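Local coordinates for salicylic acid-binding protein 2 (Nicotiana tabacum, PDB 1XKL), which hydrolyses methyl salicylate to salicylic acid as part of the signalling that activates systemic acquired resistance in plants, at residues P153-L156 and A157-Y161; L242-P245 and Q246-C249. One frame throughout, in Å; residues are numbered along the deposited sequence.

Both contacts are local, each within one continuous run of chain, and their centres lie about 19 Å apart in the alpha/beta-hydrolase fold. Contact 1 joins successive turns of helix 153-160 near the active site; its buried face carries Phe155 and Leu160, which touch the bound ligand, while Lys154 and His158 lie on the exposed side. Contact 2 is the junction of helices 240-243 and 245-258, with Gln246 and Lys247 at the surface and Leu248 and Cys249 buried. Contact 1 combines helical backbone bonds with aromatic and aliphatic side-chain packing, whereas in contact 2 a water bridges the Glu244 carboxylate and the Lys247 amide at the start of helix 245-258. The two meet directly where Tyr161 CE2 lies 3.5 Å from Leu242 CD1.

Contact 1 of 2, residues P153-L156 and A157-Y161; sequences PKFL and AHKLY
Phe155 and Leu156 meet Lys159, Leu160 and Tyr161 within helix 153-160, part of the region over the active site of this alpha/beta hydrolase; the last turn of the helix widens to pi-type. The backbone bonds record the change. Ala157 N to Pro153 O (3.0 Å) and His158 N to Lys154 O (2.9 Å) keep the alpha-helical i to i+4 spacing, but Leu156 O receives both Leu160 N and, one residue further on, Tyr161 N at 2.6 Å. His158 ND1 adds a weak bond to Lys154 O.

Among the side chains, Phe155 CG stands anti to the backbone N (chi1 -178°), and its ring lies under Lys159: CB of Lys159 sits over one face, 4.1 Å from the ring centroid, in a CH-pi contact offset toward the rim. The salicylate-binding Lys159 then bends at chi2, and its NZ is hydrogen-bonded to Asn130 OD1. Leu160 CG approaches Phe155 CE1 obliquely at 3.8 Å; both residues touch the bound ligand, and Leu160 also lies close to catalytic His238. Tyr161 runs alongside Leu156, and its OH is hydrogen-bonded to His15 NE2. Leu156 CD2 touches Leu160 CD1 and Tyr161 CE1, each at 3.7 Å.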
loop_
_atom_site.group_PDB
_atom_site.type_symbol
_atom_site.label_atom_id
_atom_site.label_comp_id
_atom_site.label_asym_id
_atom_site.label_seq_id
_atom_site.Cartn_x
_atom_site.Cartn_y
_atom_site.Cartn_z
ATOM N N PRO A 153 18.742 3.525 10.185
ATOM C CA PRO A 153 19.718 4.254 9.366
ATOM C C PRO A 153 20.675 5.165 10.145
ATOM O O PRO A 153 21.862 5.245 9.821
ATOM C CB PRO A 153 18.834 5.026 8.384
ATOM C CG PRO A 153 17.538 5.191 9.138
ATOM C CD PRO A 153 17.367 3.839 9.762
ATOM N N LYS A 154 20.153 5.853 11.157
ATOM C CA LYS A 154 20.963 6.745 11.988
ATOM C C LYS A 154 22.000 5.916 12.743
ATOM O O LYS A 154 23.189 6.247 12.763
ATOM C CB LYS A 154 20.076 7.486 13.001
ATOM C CG LYS A 154 18.898 8.255 12.402
ATOM C CD LYS A 154 19.382 9.368 11.489
ATOM C CE LYS A 154 18.213 10.149 10.884
ATOM N NZ LYS A 154 17.392 10.871 11.917
ATOM N N PHE A 155 21.541 4.829 13.356
ATOM C CA PHE A 155 22.424 3.956 14.121
ATOM C C PHE A 155 23.556 3.434 13.255
ATOM O O PHE A 155 24.705 3.366 13.696
ATOM C CB PHE A 155 21.643 2.781 14.711
ATOM C CG PHE A 155 22.478 1.856 15.559
ATOM C CD1 PHE A 155 22.902 0.626 15.069
ATOM C CD2 PHE A 155 22.839 2.221 16.857
ATOM C CE1 PHE A 155 23.660 -0.238 15.862
ATOM C CE2 PHE A 155 23.597 1.366 17.658
ATOM C CZ PHE A 155 24.011 0.137 17.160
ATOM N N LEU A 156 23.236 3.061 12.020
ATOM C CA LEU A 156 24.265 2.556 11.124
ATOM C C LEU A 156 25.272 3.641 10.769
ATOM O O LEU A 156 26.480 3.424 10.829
ATOM C CB LEU A 156 23.646 2.021 9.829
ATOM C CG LEU A 156 22.804 0.756 9.883
ATOM C CD1 LEU A 156 22.180 0.533 8.510
ATOM C CD2 LEU A 156 23.671 -0.446 10.293
ATOM N N ALA A 157 24.774 4.814 10.404
ATOM C CA ALA A 157 25.643 5.911 9.993
ATOM C C ALA A 157 26.509 6.543 11.077
ATOM O O ALA A 157 27.642 6.934 10.810
ATOM C CB ALA A 157 24.813 6.988 9.318
ATOM N N HIS A 158 25.973 6.641 12.291
ATOM C CA HIS A 158 26.685 7.272 13.393
ATOM C C HIS A 158 27.333 6.345 14.415
ATOM O O HIS A 158 28.193 6.775 15.186
ATOM C CB HIS A 158 25.743 8.236 14.124
ATOM C CG HIS A 158 25.350 9.432 13.314
ATOM N ND1 HIS A 158 24.144 9.524 12.643
ATOM C CD2 HIS A 158 26.002 10.592 13.068
ATOM C CE1 HIS A 158 24.075 10.689 12.025
ATOM N NE2 HIS A 158 25.191 11.357 12.267
ATOM N N LYS A 159 26.934 5.081 14.434
ATOM C CA LYS A 159 27.502 4.158 15.404
ATOM C C LYS A 159 28.247 2.983 14.790
ATOM O O LYS A 159 29.081 2.358 15.449
ATOM C CB LYS A 159 26.400 3.636 16.327
ATOM C CG LYS A 159 25.668 4.724 17.098
ATOM C CD LYS A 159 26.596 5.464 18.047
ATOM C CE LYS A 159 25.816 6.382 18.978
ATOM N NZ LYS A 159 26.700 7.087 19.944
ATOM N N LEU A 160 27.969 2.686 13.528
ATOM C CA LEU A 160 28.626 1.556 12.898
ATOM C C LEU A 160 29.505 1.887 11.688
ATOM O O LEU A 160 30.590 1.325 11.533
ATOM C CB LEU A 160 27.571 0.512 12.504
ATOM C CG LEU A 160 26.682 -0.108 13.598
ATOM C CD1 LEU A 160 26.002 -1.366 13.046
ATOM C CD2 LEU A 160 27.507 -0.464 14.807
ATOM N N TYR A 161 29.045 2.812 10.852
ATOM C CA TYR A 161 29.764 3.184 9.637
ATOM C C TYR A 161 30.316 4.617 9.625
ATOM O O TYR A 161 30.571 5.164 8.553
ATOM C CB TYR A 161 28.828 3.016 8.426
ATOM C CG TYR A 161 28.337 1.601 8.161
ATOM C CD1 TYR A 161 27.527 0.928 9.080
ATOM C CD2 TYR A 161 28.702 0.927 6.996
ATOM C CE1 TYR A 161 27.098 -0.385 8.847
ATOM C CE2 TYR A 161 28.279 -0.386 6.754
ATOM C CZ TYR A 161 27.483 -1.035 7.683
ATOM O OH TYR A 161 27.104 -2.340 7.466
#

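Contact 2 of 2, residues L242-P245 and Q246-C249; sequences LCEP and QKLC
Glu244 OE2 takes a hydrogen bond of 2.8 Å from a water that in turn accepts one from Lys247 N at 3.1 Å, while the side chain of Lys247 runs past the same carboxylate oxygen. Glu244 is the N-cap residue of helix 245-258, so the water links its carboxylate to a first-turn amide. The bend at chi2 (-70°) turns the carboxylate toward that amide, with CG anti to the carbonyl carbon. A negative group here would be expected to interact favourably with the helix dipole.

Lys247 extends beyond CG beside Glu244, both pointing the same way. Its CD comes within 3.7 Å of Glu244 OE2, but NZ stays 4.1 Å from OE2, beyond a salt bridge.

The backbone starts the helix in regular fashion. Leu248 N donates a hydrogen bond to Glu244 O at 3.1 Å with an N-H...O angle of 164°, and Cys249 N donates one to Pro245 O at 2.9 Å. Pro245 has no amide hydrogen to offer, which suits the first turn of a helix, where such a donor would have no carbonyl one turn earlier within the helix.

Pro245 and Cys249 rest on helix 23-29, both against Leu26, and Cys249 also lies near the salicylate-binding Leu253. On the preceding helix 240-243, Leu242 packs on Tyr21 and Cys243 on Cys164, both in loops.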
loop_
_atom_site.group_PDB
_atom_site.type_symbol
_atom_site.label_atom_id
_atom_site.label_comp_id
_atom_site.label_asym_id
_atom_site.label_seq_id
_atom_site.Cartn_x
_atom_site.Cartn_y
_atom_site.Cartn_z
ATOM N N LEU A 242 35.039 -3.308 5.858
ATOM C CA LEU A 242 34.602 -2.334 4.875
ATOM C C LEU A 242 35.514 -1.108 4.842
ATOM O O LEU A 242 35.864 -0.636 3.767
ATOM C CB LEU A 242 33.162 -1.902 5.160
ATOM C CG LEU A 242 32.095 -2.990 5.009
ATOM C CD1 LEU A 242 30.746 -2.389 5.347
ATOM C CD2 LEU A 242 32.092 -3.552 3.579
ATOM N N CYS A 243 35.915 -0.594 6.004
ATOM C CA CYS A 243 36.790 0.579 6.015
ATOM C C CYS A 243 38.285 0.245 5.958
ATOM O O CYS A 243 39.090 1.071 5.526
ATOM C CB CYS A 243 36.505 1.455 7.237
ATOM S SG CYS A 243 36.713 0.617 8.817
ATOM N N GLU A 244 38.662 -0.956 6.385
ATOM C CA GLU A 244 40.070 -1.359 6.363
ATOM C C GLU A 244 40.243 -2.826 5.968
ATOM O O GLU A 244 40.894 -3.591 6.677
ATOM C CB GLU A 244 40.700 -1.132 7.741
ATOM C CG GLU A 244 40.591 0.295 8.264
ATOM C CD GLU A 244 41.453 1.278 7.494
ATOM O OE1 GLU A 244 41.369 2.493 7.783
ATOM O OE2 GLU A 244 42.216 0.840 6.604
ATOM N N PRO A 245 39.680 -3.237 4.816
ATOM C CA PRO A 245 39.785 -4.625 4.356
ATOM C C PRO A 245 41.195 -5.183 4.179
ATOM O O PRO A 245 41.437 -6.351 4.485
ATOM C CB PRO A 245 38.999 -4.618 3.047
ATOM C CG PRO A 245 39.182 -3.227 2.552
ATOM C CD PRO A 245 38.981 -2.416 3.812
ATOM N N GLN A 246 42.119 -4.365 3.681
ATOM C CA GLN A 246 43.481 -4.840 3.483
ATOM C C GLN A 246 44.193 -5.026 4.827
ATOM O O GLN A 246 44.955 -5.977 4.995
ATOM C CB GLN A 246 44.258 -3.879 2.567
ATOM C CG GLN A 246 43.502 -3.535 1.280
ATOM C CD GLN A 246 44.255 -2.583 0.366
ATOM O OE1 GLN A 246 45.121 -3.000 -0.404
ATOM N NE2 GLN A 246 43.930 -1.296 0.455
ATOM N N LYS A 247 43.957 -4.143 5.789
ATOM C CA LYS A 247 44.603 -4.319 7.095
ATOM C C LYS A 247 44.072 -5.584 7.764
ATOM O O LYS A 247 44.834 -6.358 8.348
ATOM C CB LYS A 247 44.358 -3.109 7.998
ATOM C CG LYS A 247 45.232 -1.917 7.668
ATOM C CD LYS A 247 44.932 -0.750 8.585
ATOM C CE LYS A 247 45.735 0.475 8.178
ATOM N NZ LYS A 247 45.385 1.674 8.988
ATOM N N LEU A 248 42.763 -5.798 7.658
ATOM C CA LEU A 248 42.125 -6.973 8.246
ATOM C C LEU A 248 42.637 -8.239 7.570
ATOM O O LEU A 248 42.899 -9.248 8.228
ATOM C CB LEU A 248 40.601 -6.896 8.078
ATOM C CG LEU A 248 39.706 -7.532 9.147
ATOM C CD1 LEU A 248 38.289 -7.663 8.581
ATOM C CD2 LEU A 248 40.227 -8.887 9.579
ATOM N N CYS A 249 42.770 -8.195 6.247
ATOM C CA CYS A 249 43.255 -9.361 5.517
ATOM C C CYS A 249 44.669 -9.731 5.969
ATOM O O CYS A 249 44.968 -10.906 6.190
ATOM C CB CYS A 249 43.248 -9.091 4.003
ATOM S SG CYS A 249 43.928 -10.443 2.984
HETATM O O HOH W 1 42.976 -1.282 4.969
#